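PDB 3NKG: DUF5625 domain-containing protein from Sulfurospirillum deleyianum, which is of unknown function but belongs to a beta-rich family grouped with the galactose-binding-like domains, so that a ligand-binding role is conceivable though unproven. Local coordinates for residues I102-I107 against Y145-E150; L36-H41 against I159-D164; T96-K101 against Y121-N126. All coordinates share one frame; numbering follows the deposited sequence.

Interaction 1. Residues I102-I107 against Y145-E150; sequences ITIHQI and YIFRIE
Thr103 and Arg148 form an antiparallel hydrogen-bonded pair and trade both of their backbone bonds, Thr103 N reaching Arg148 O at 2.9 Å and Arg148 N returning to Thr103 O at 2.8 Å, each nearly straight. His105 and Ile146 repeat the exchange two residues on, with 2.7 Å from Ile146 N to His105 O. Two of these carbonyls accept more. Arg148 O also accepts a hydrogen bond from a water that donates a second one to Thr103 OG1, a hydroxyl whose stronger partner is Asp118 on the adjoining strand. A second water donates to Ile146 O while lying in the plane of the His105 imidazole, 3.0 Å from ND1.

Ile102, Ile104 and Gln106 spend their backbone bonds on strand 113-123 instead, as befits an inner strand of a four-stranded antiparallel sheet. The face bearing Ile102, Ile104 and Phe147 is apolar and packs on Phe165 and Ile138 of the second sheet, in the manner of a beta-sandwich. There Ile104 CG1 stands over the Phe147 ring in a CH-pi contact, 4.0 Å from the centroid and 17° off the normal. With CG1 anti to the carbonyl carbon (chi1 -53°), CD1 can reach along the same ring.

At the polar end of that face Gln106 lies alongside Tyr145, its CB 3.8 Å from Tyr145 CE2 and its amide turned only 19° from the ring plane. Tyr145 OH is satisfied by Asp141 O, and an alanine here would probably leave that carbonyl without its mate and the Gln106 chain without the ring beside it.

Interaction 2. Residues L36-H41 against I159-D164; sequences LQFAVH and IGRKVD
Gln37 and Asp164 carry the regular part of this contact, as an antiparallel hydrogen-bonded pair. Gln37 N bonds to Asp164 O at 2.8 Å and Asp164 N answers to Gln37 O at 2.9 Å. A third backbone bond, Ala39 N to Lys162 O at 3.0 Å, carries the pairing just past the end of strand 30-38.

The main apolar contact is on the face bearing Phe38 and Val163, a non-hydrogen-bonded pair whose side chains lie side by side and point the same way. Val163 CG2 sits 3.8 Å from Phe38 CD2; being anti to the carbonyl carbon, with CG1 anti to the backbone N (chi1 173°), it is the branch that meets the ring. The other branch, Val163 CG1, comes within 4.3 Å of Leu36 CB. Leu58 of helix 49-58 and Met158 also pack on Phe38.

On the face bearing Gln37 and Asp164, one water donates to both Gln37 OE1 and an Asp164 carboxylate oxygen, OD2, while Thr166 gives Gln37 OE1 a direct partner. Farther out, Arg161 runs extended as far as CD and then bends at chi3 (-46°), which brings NH2 within 2.9 Å of Ala39 O. The acceptor lies practically in the guanidinium plane. Arg161 CD meanwhile comes to the edge of the Phe38 ring, and NH1 makes a salt bridge with Asp50, whose carboxylate also takes the backbone N-H of His41.

Where the two central strands of this antiparallel sheet give way to loops, backbone pairing thus gives way to a side chain: one guanidinium ties a loop carbonyl to a helix carboxylate, and Asp50 probably balances its charge and limits its rotation.

Interaction 3. Residues T96-K101 against Y121-N126; sequences TVVPIK and YMTKGN. With ACY (acetic acid), chain C.
Val98 pairs with Thr123 and Ile100 with Tyr121 as antiparallel hydrogen-bonded pairs, the two short strands running 147° apart, and the bonding is regular at Ile100 but distorted at Val98. Ile100 N to Tyr121 O is 2.9 Å and Tyr121 N to Ile100 O 2.8 Å, whereas Thr123 N stands well above the plane of the Val98 carbonyl, at 3.1 Å from the O and with a bent N-H.

The lone pair that this amide misses is taken by the hydroxyl of the same residue. Thr123 OG1 donates to Val98 O at 2.7 Å, in the carbonyl plane, so that two donors of one residue grip a single oxygen. A chi1 of 77°, with OG1 between the backbone N and the carbonyl carbon, is what puts the hydroxyl there and leaves CG2 to pack 4.0 Å from Ile100 CG1.

The two strands, 98-107 and 113-123, are the arms of a beta hairpin, and the contact lies at its open end. Met122, a selenomethionine in the crystal, is the centre of an inverse gamma turn there, with a weak bond from Thr123 N back to Tyr121 O. Its chain folds back at chi2 and chi3, setting SE 4.0 Å from Pro99 CB and CE 3.8 Å from Val97 CG1. Pro99, which has no N-H to give, occupies the non-hydrogen-bonded position opposite Met122.

Beyond the strands, Arg133 hydrogen-bonds to the carbonyls of both Thr96 and Gly125 and so bridges the two chain ends. Asn126 ND2 reaches an oxygen of a bound acetic acid, probably from the crystallisation liquor, and also bonds to Gly59 O.

In the fold
Interactions 1 and 3 lie in one antiparallel sheet and share strand 98-107, which meets 143-151 along one edge and 113-123 along the other; they touch through a probable hydrogen bond from Lys101 N to Glu150 O and through Ile149 against Ile100. Interaction 2 belongs to the second sheet and closes the chain loop within which the other two are nested. All three are partly buried. Interaction 1, within regular strands, has no exposed touching residue and relies on backbone pairing, an apolar face and waters on the other. Interactions 2 and 3 lie nearer the chain's centre, yet each with two exposed residues, at strand ends where Arg161 and Thr123 side chains add to the carbonyl bonding.

Interaction 1. Residues I102-I107 against Y145-E150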
loop_
_atom_site.group_PDB
_atom_site.type_symbol
_atom_site.label_atom_id
_atom_site.label_comp_id
_atom_site.label_asym_id
_atom_site.label_seq_id
_atom_site.Cartn_x
_atom_site.Cartn_y
_atom_site.Cartn_z
ATOM N N ILE A 102 0.555 -6.910 8.678
ATOM C CA ILE A 102 0.379 -8.065 7.808
ATOM C C ILE A 102 0.819 -9.350 8.486
ATOM O O ILE A 102 1.964 -9.479 8.930
ATOM C CB ILE A 102 1.163 -7.907 6.489
ATOM C CG1 ILE A 102 0.669 -6.676 5.735
ATOM C CG2 ILE A 102 1.005 -9.153 5.590
ATOM C CD1 ILE A 102 1.547 -6.307 4.570
ATOM N N THR A 103 -0.106 -10.300 8.559
ATOM C CA THR A 103 0.171 -11.632 9.090
ATOM C C THR A 103 0.002 -12.672 7.993
ATOM O O THR A 103 -1.003 -12.674 7.298
ATOM C CB THR A 103 -0.780 -11.958 10.256
ATOM O OG1 THR A 103 -0.708 -10.898 11.217
ATOM C CG2 THR A 103 -0.378 -13.251 10.929
ATOM N N ILE A 104 0.991 -13.546 7.827
ATOM C CA ILE A 104 0.919 -14.573 6.796
ATOM C C ILE A 104 1.118 -15.981 7.366
ATOM O O ILE A 104 2.143 -16.260 7.996
ATOM C CB ILE A 104 1.963 -14.364 5.676
ATOM C CG1 ILE A 104 1.864 -12.954 5.093
ATOM C CG2 ILE A 104 1.774 -15.381 4.549
ATOM C CD1 ILE A 104 2.916 -12.681 4.034
ATOM N N HIS A 105 0.132 -16.849 7.125
ATOM C CA HIS A 105 0.263 -18.286 7.383
ATOM C C HIS A 105 0.387 -19.088 6.095
ATOM O O HIS A 105 -0.318 -18.832 5.118
ATOM C CB HIS A 105 -0.938 -18.816 8.140
ATOM C CG HIS A 105 -0.995 -18.370 9.566
ATOM N ND1 HIS A 105 -1.434 -17.116 9.930
ATOM C CD2 HIS A 105 -0.677 -19.013 10.710
ATOM C CE1 HIS A 105 -1.381 -17.007 11.246
ATOM N NE2 HIS A 105 -0.925 -18.146 11.745
ATOM N N GLN A 106 1.275 -20.079 6.096
ATOM C CA GLN A 106 1.315 -21.007 4.969
ATOM C C GLN A 106 0.399 -22.166 5.318
ATOM O O GLN A 106 0.387 -22.627 6.455
ATOM C CB GLN A 106 2.741 -21.485 4.703
ATOM C CG GLN A 106 2.873 -22.593 3.657
ATOM C CD GLN A 106 4.303 -22.721 3.115
ATOM O OE1 GLN A 106 5.283 -22.612 3.858
ATOM N NE2 GLN A 106 4.418 -22.952 1.811
ATOM N N ILE A 107 -0.378 -22.626 4.344
ATOM C CA ILE A 107 -1.196 -23.818 4.532
ATOM C C ILE A 107 -0.348 -25.059 4.215
ATOM O O ILE A 107 0.139 -25.197 3.099
ATOM C CB ILE A 107 -2.411 -23.785 3.614
ATOM C CG1 ILE A 107 -3.205 -22.486 3.849
ATOM C CG2 ILE A 107 -3.269 -25.030 3.853
ATOM C CD1 ILE A 107 -4.532 -22.452 3.134
ATOM N N TYR A 145 -1.482 -19.712 0.967
ATOM C CA TYR A 145 -1.237 -18.876 2.142
ATOM C C TYR A 145 -2.524 -18.207 2.636
ATOM O O TYR A 145 -3.463 -17.989 1.860
ATOM C CB TYR A 145 -0.206 -17.778 1.803
ATOM C CG TYR A 145 1.115 -18.322 1.320
ATOM C CD1 TYR A 145 1.324 -18.602 -0.037
ATOM C CD2 TYR A 145 2.154 -18.571 2.215
ATOM C CE1 TYR A 145 2.531 -19.094 -0.484
ATOM C CE2 TYR A 145 3.365 -19.075 1.781
ATOM C CZ TYR A 145 3.548 -19.335 0.427
ATOM O OH TYR A 145 4.739 -19.857 -0.011
ATOM N N ILE A 146 -2.564 -17.890 3.925
ATOM C CA ILE A 146 -3.584 -16.995 4.451
ATOM C C ILE A 146 -2.941 -15.646 4.756
ATOM O O ILE A 146 -2.020 -15.550 5.579
ATOM C CB ILE A 146 -4.214 -17.550 5.728
ATOM C CG1 ILE A 146 -4.809 -18.948 5.448
ATOM C CG2 ILE A 146 -5.254 -16.573 6.295
ATOM C CD1 ILE A 146 -5.683 -18.973 4.247
ATOM N N PHE A 147 -3.429 -14.602 4.088
ATOM C CA PHE A 147 -3.002 -13.252 4.384
ATOM C C PHE A 147 -4.044 -12.575 5.257
ATOM O O PHE A 147 -5.223 -12.548 4.936
ATOM C CB PHE A 147 -2.849 -12.467 3.092
ATOM C CG PHE A 147 -1.536 -12.673 2.393
ATOM C CD1 PHE A 147 -1.221 -13.898 1.812
ATOM C CD2 PHE A 147 -0.615 -11.627 2.301
ATOM C CE1 PHE A 147 -0.002 -14.090 1.155
ATOM C CE2 PHE A 147 0.591 -11.799 1.652
ATOM C CZ PHE A 147 0.904 -13.035 1.069
ATOM N N ARG A 148 -3.604 -12.023 6.370
ATOM C CA ARG A 148 -4.485 -11.222 7.195
ATOM C C ARG A 148 -3.925 -9.803 7.191
ATOM O O ARG A 148 -2.742 -9.595 7.454
ATOM C CB ARG A 148 -4.526 -11.792 8.605
ATOM C CG ARG A 148 -5.400 -11.032 9.558
ATOM C CD ARG A 148 -5.254 -11.613 10.952
ATOM N NE ARG A 148 -5.707 -10.668 11.958
ATOM C CZ ARG A 148 -6.731 -10.872 12.775
ATOM N NH1 ARG A 148 -7.056 -9.939 13.668
ATOM N NH2 ARG A 148 -7.423 -12.009 12.707
ATOM N N ILE A 149 -4.774 -8.836 6.863
ATOM C CA ILE A 149 -4.342 -7.447 6.749
ATOM C C ILE A 149 -5.201 -6.596 7.672
ATOM O O ILE A 149 -6.424 -6.604 7.565
ATOM C CB ILE A 149 -4.443 -6.898 5.306
ATOM C CG1 ILE A 149 -3.646 -7.766 4.330
ATOM C CG2 ILE A 149 -3.918 -5.419 5.264
ATOM C CD1 ILE A 149 -4.466 -8.848 3.628
ATOM N N GLU A 150 -4.545 -5.894 8.594
ATOM C CA GLU A 150 -5.223 -5.083 9.579
ATOM C C GLU A 150 -4.764 -3.636 9.447
ATOM O O GLU A 150 -3.563 -3.342 9.444
ATOM C CB GLU A 150 -4.938 -5.600 10.999
ATOM C CG GLU A 150 -5.417 -4.639 12.109
ATOM C CD GLU A 150 -5.393 -5.244 13.532
ATOM O OE1 GLU A 150 -4.872 -6.366 13.717
ATOM O OE2 GLU A 150 -5.911 -4.588 14.475
HETATM O O HOH W 1 -2.637 -8.739 10.504
HETATM O O HOH W 2 -2.763 -14.974 8.329
#

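Interaction 2. Residues L36-H41 against I159-D164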
loop_
_atom_site.group_PDB
_atom_site.type_symbol
_atom_site.label_atom_id
_atom_site.label_comp_id
_atom_site.label_asym_id
_atom_site.label_seq_id
_atom_site.Cartn_x
_atom_site.Cartn_y
_atom_site.Cartn_z
ATOM N N LEU A 36 -0.504 -0.799 -1.607
ATOM C CA LEU A 36 -1.867 -0.317 -1.510
ATOM C C LEU A 36 -2.152 0.512 -2.743
ATOM O O LEU A 36 -1.330 1.365 -3.129
ATOM C CB LEU A 36 -2.038 0.567 -0.256
ATOM C CG LEU A 36 -1.705 -0.103 1.068
ATOM C CD1 LEU A 36 -1.818 0.915 2.178
ATOM C CD2 LEU A 36 -2.618 -1.278 1.305
ATOM N N GLN A 37 -3.323 0.304 -3.340
ATOM C CA GLN A 37 -3.769 1.084 -4.493
ATOM C C GLN A 37 -5.018 1.868 -4.138
ATOM O O GLN A 37 -6.022 1.278 -3.702
ATOM C CB GLN A 37 -4.101 0.169 -5.671
ATOM C CG GLN A 37 -2.938 -0.674 -6.163
ATOM C CD GLN A 37 -3.317 -1.508 -7.377
ATOM O OE1 GLN A 37 -4.082 -2.471 -7.275
ATOM N NE2 GLN A 37 -2.797 -1.128 -8.535
ATOM N N PHE A 38 -4.948 3.185 -4.342
ATOM C CA PHE A 38 -6.034 4.113 -4.005
ATOM C C PHE A 38 -6.847 4.500 -5.236
ATOM O O PHE A 38 -6.286 4.935 -6.243
ATOM C CB PHE A 38 -5.442 5.390 -3.406
ATOM C CG PHE A 38 -4.750 5.168 -2.108
ATOM C CD1 PHE A 38 -3.557 4.436 -2.058
ATOM C CD2 PHE A 38 -5.324 5.618 -0.923
ATOM C CE1 PHE A 38 -2.937 4.219 -0.858
ATOM C CE2 PHE A 38 -4.716 5.410 0.269
ATOM C CZ PHE A 38 -3.523 4.714 0.325
ATOM N N ALA A 39 -8.165 4.347 -5.157
ATOM C CA ALA A 39 -9.052 4.873 -6.210
ATOM C C ALA A 39 -9.146 6.394 -6.163
ATOM O O ALA A 39 -9.062 7.006 -5.096
ATOM C CB ALA A 39 -10.424 4.267 -6.111
ATOM N N VAL A 40 -9.320 6.999 -7.333
ATOM C CA VAL A 40 -9.319 8.451 -7.469
ATOM C C VAL A 40 -10.380 8.818 -8.503
ATOM O O VAL A 40 -10.620 8.048 -9.437
ATOM C CB VAL A 40 -7.929 8.945 -7.926
ATOM C CG1 VAL A 40 -7.936 10.429 -8.152
ATOM C CG2 VAL A 40 -6.854 8.583 -6.879
ATOM N N HIS A 41 -11.040 9.961 -8.331
ATOM C CA HIS A 41 -12.007 10.416 -9.331
ATOM C C HIS A 41 -11.310 10.778 -10.647
ATOM O O HIS A 41 -10.244 11.384 -10.653
ATOM C CB HIS A 41 -12.815 11.609 -8.819
ATOM C CG HIS A 41 -13.728 11.276 -7.681
ATOM N ND1 HIS A 41 -14.546 10.165 -7.683
ATOM C CD2 HIS A 41 -13.965 11.916 -6.512
ATOM C CE1 HIS A 41 -15.238 10.130 -6.557
ATOM N NE2 HIS A 41 -14.909 11.182 -5.831
ATOM N N ILE A 159 -12.585 7.990 4.334
ATOM C CA ILE A 159 -13.977 7.588 4.456
ATOM C C ILE A 159 -14.623 7.517 3.058
ATOM O O ILE A 159 -14.519 8.458 2.278
ATOM C CB ILE A 159 -14.775 8.564 5.357
ATOM C CG1 ILE A 159 -14.301 8.470 6.812
ATOM C CG2 ILE A 159 -16.266 8.262 5.282
ATOM C CD1 ILE A 159 -14.945 9.581 7.723
ATOM N N GLY A 160 -15.290 6.410 2.757
ATOM C CA GLY A 160 -15.937 6.242 1.467
ATOM C C GLY A 160 -14.983 5.987 0.294
ATOM O O GLY A 160 -15.420 5.869 -0.852
ATOM N N ARG A 161 -13.682 5.893 0.556
ATOM C CA ARG A 161 -12.751 5.738 -0.547
ATOM C C ARG A 161 -12.330 4.292 -0.670
ATOM O O ARG A 161 -12.006 3.652 0.320
ATOM C CB ARG A 161 -11.529 6.652 -0.398
ATOM C CG ARG A 161 -10.472 6.410 -1.484
ATOM C CD ARG A 161 -9.309 7.405 -1.424
ATOM N NE ARG A 161 -9.738 8.800 -1.272
ATOM C CZ ARG A 161 -10.042 9.626 -2.275
ATOM N NH1 ARG A 161 -10.404 10.880 -2.001
ATOM N NH2 ARG A 161 -9.998 9.222 -3.545
ATOM N N LYS A 162 -12.338 3.772 -1.887
ATOM C CA LYS A 162 -11.849 2.416 -2.124
ATOM C C LYS A 162 -10.326 2.365 -2.145
ATOM O O LYS A 162 -9.669 3.193 -2.796
ATOM C CB LYS A 162 -12.443 1.829 -3.405
ATOM C CG LYS A 162 -13.856 1.298 -3.220
ATOM C CD LYS A 162 -14.602 1.198 -4.536
ATOM C CE LYS A 162 -16.085 1.559 -4.354
ATOM N NZ LYS A 162 -16.873 1.536 -5.637
ATOM N N VAL A 163 -9.790 1.400 -1.402
ATOM C CA VAL A 163 -8.366 1.103 -1.355
ATOM C C VAL A 163 -8.202 -0.428 -1.468
ATOM O O VAL A 163 -8.936 -1.174 -0.817
ATOM C CB VAL A 163 -7.764 1.563 -0.020
ATOM C CG1 VAL A 163 -6.321 1.095 0.102
ATOM C CG2 VAL A 163 -7.891 3.080 0.149
ATOM N N ASP A 164 -7.269 -0.881 -2.307
ATOM C CA ASP A 164 -6.966 -2.309 -2.453
ATOM C C ASP A 164 -5.594 -2.614 -1.867
ATOM O O ASP A 164 -4.619 -1.902 -2.141
ATOM C CB ASP A 164 -6.924 -2.710 -3.931
ATOM C CG ASP A 164 -8.297 -2.810 -4.551
ATOM O OD1 ASP A 164 -9.249 -3.188 -3.839
ATOM O OD2 ASP A 164 -8.423 -2.525 -5.756
HETATM O O HOH W 3 -6.930 -3.100 -7.635
#

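Interaction 3. Residues T96-K101 against Y121-N126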
loop_
_atom_site.group_PDB
_atom_site.type_symbol
_atom_site.label_atom_id
_atom_site.label_comp_id
_atom_site.label_asym_id
_atom_site.label_seq_id
_atom_site.Cartn_x
_atom_site.Cartn_y
_atom_site.Cartn_z
ATOM N N THR A 96 1.241 10.823 4.726
ATOM C CA THR A 96 0.631 10.360 5.957
ATOM C C THR A 96 1.059 8.933 6.236
ATOM O O THR A 96 0.914 8.054 5.388
ATOM C CB THR A 96 -0.889 10.428 5.877
ATOM O OG1 THR A 96 -1.276 11.792 5.759
ATOM C CG2 THR A 96 -1.535 9.832 7.141
ATOM N N VAL A 97 1.625 8.705 7.415
ATOM C CA VAL A 97 2.106 7.365 7.730
ATOM C C VAL A 97 0.892 6.513 8.007
ATOM O O VAL A 97 0.038 6.911 8.774
ATOM C CB VAL A 97 3.036 7.340 8.953
ATOM C CG1 VAL A 97 3.256 5.895 9.409
ATOM C CG2 VAL A 97 4.376 8.028 8.630
ATOM N N VAL A 98 0.811 5.350 7.370
ATOM C CA VAL A 98 -0.315 4.432 7.593
ATOM C C VAL A 98 0.190 3.065 8.102
ATOM O O VAL A 98 0.779 2.294 7.347
ATOM C CB VAL A 98 -1.144 4.241 6.306
ATOM C CG1 VAL A 98 -2.292 3.221 6.529
ATOM C CG2 VAL A 98 -1.699 5.593 5.828
ATOM N N PRO A 99 -0.026 2.788 9.395
ATOM C CA PRO A 99 0.412 1.524 10.004
ATOM C C PRO A 99 -0.485 0.415 9.532
ATOM O O PRO A 99 -1.699 0.518 9.681
ATOM C CB PRO A 99 0.178 1.736 11.506
ATOM C CG PRO A 99 -0.076 3.228 11.680
ATOM C CD PRO A 99 -0.641 3.711 10.376
ATOM N N ILE A 100 0.119 -0.622 8.973
ATOM C CA ILE A 100 -0.586 -1.773 8.436
ATOM C C ILE A 100 0.089 -2.992 9.035
ATOM O O ILE A 100 1.317 -3.128 8.974
ATOM C CB ILE A 100 -0.394 -1.873 6.927
ATOM C CG1 ILE A 100 -0.996 -0.649 6.227
ATOM C CG2 ILE A 100 -1.026 -3.159 6.381
ATOM C CD1 ILE A 100 -2.492 -0.629 6.234
ATOM N N LYS A 101 -0.700 -3.883 9.613
ATOM C CA LYS A 101 -0.143 -5.120 10.120
ATOM C C LYS A 101 -0.488 -6.255 9.176
ATOM O O LYS A 101 -1.671 -6.529 8.895
ATOM C CB LYS A 101 -0.655 -5.407 11.533
ATOM C CG LYS A 101 -0.014 -6.611 12.200
ATOM C CD LYS A 101 -0.487 -6.718 13.650
ATOM C CE LYS A 101 -0.581 -8.156 14.101
ATOM N NZ LYS A 101 -1.004 -8.256 15.532
ATOM N N TYR A 121 4.001 -2.635 9.451
ATOM C CA TYR A 121 4.687 -1.698 8.569
ATOM C C TYR A 121 4.170 -0.295 8.811
ATOM O O TYR A 121 2.970 -0.058 8.717
ATOM C CB TYR A 121 4.463 -2.044 7.095
ATOM C CG TYR A 121 4.996 -3.407 6.738
ATOM C CD1 TYR A 121 4.178 -4.544 6.835
ATOM C CD2 TYR A 121 6.323 -3.574 6.356
ATOM C CE1 TYR A 121 4.671 -5.811 6.540
ATOM C CE2 TYR A 121 6.830 -4.855 6.054
ATOM C CZ TYR A 121 5.993 -5.956 6.140
ATOM O OH TYR A 121 6.475 -7.212 5.846
HETATM N N MSE A 122 5.083 0.623 9.120
HETATM C CA MSE A 122 4.779 2.038 9.155
HETATM C C MSE A 122 4.889 2.603 7.727
HETATM O O MSE A 122 5.864 3.283 7.362
HETATM C CB MSE A 122 5.745 2.741 10.113
HETATM C CG MSE A 122 5.772 2.076 11.492
HETATM SE SE MSE A 122 4.017 2.115 12.427
HETATM C CE MSE A 122 3.997 3.973 12.639
ATOM N N THR A 123 3.896 2.311 6.907
ATOM C CA THR A 123 4.013 2.634 5.480
ATOM C C THR A 123 4.056 4.149 5.255
ATOM O O THR A 123 3.480 4.955 6.042
ATOM C CB THR A 123 2.872 2.017 4.678
ATOM O OG1 THR A 123 1.680 2.778 4.867
ATOM C CG2 THR A 123 2.623 0.562 5.137
ATOM N N LYS A 124 4.744 4.550 4.191
ATOM C CA LYS A 124 4.886 5.962 3.887
ATOM C C LYS A 124 5.241 6.100 2.420
ATOM O O LYS A 124 5.640 5.142 1.769
ATOM C CB LYS A 124 6.012 6.572 4.721
ATOM C CG LYS A 124 7.333 5.803 4.564
ATOM C CD LYS A 124 8.493 6.531 5.225
ATOM C CE LYS A 124 9.754 5.685 5.121
ATOM N NZ LYS A 124 10.853 6.217 5.964
ATOM N N GLY A 125 5.099 7.307 1.898
ATOM C CA GLY A 125 5.647 7.572 0.592
ATOM C C GLY A 125 4.753 7.186 -0.567
ATOM O O GLY A 125 3.631 6.676 -0.441
ATOM N N ASN A 126 5.308 7.430 -1.734
ATOM C CA ASN A 126 4.583 7.393 -2.972
ATOM C C ASN A 126 5.143 6.206 -3.767
ATOM O O ASN A 126 6.300 6.225 -4.153
ATOM C CB ASN A 126 4.868 8.731 -3.653
ATOM C CG ASN A 126 4.128 8.911 -4.934
ATOM O OD1 ASN A 126 4.360 8.192 -5.896
ATOM N ND2 ASN A 126 3.239 9.901 -4.965
HETATM C C ACY C . 0.560 9.726 -8.204
HETATM O O ACY C . 1.550 9.813 -7.426
HETATM O OXT ACY C . 0.322 8.820 -9.062
HETATM C CH3 ACY C . -0.440 10.819 -8.093
#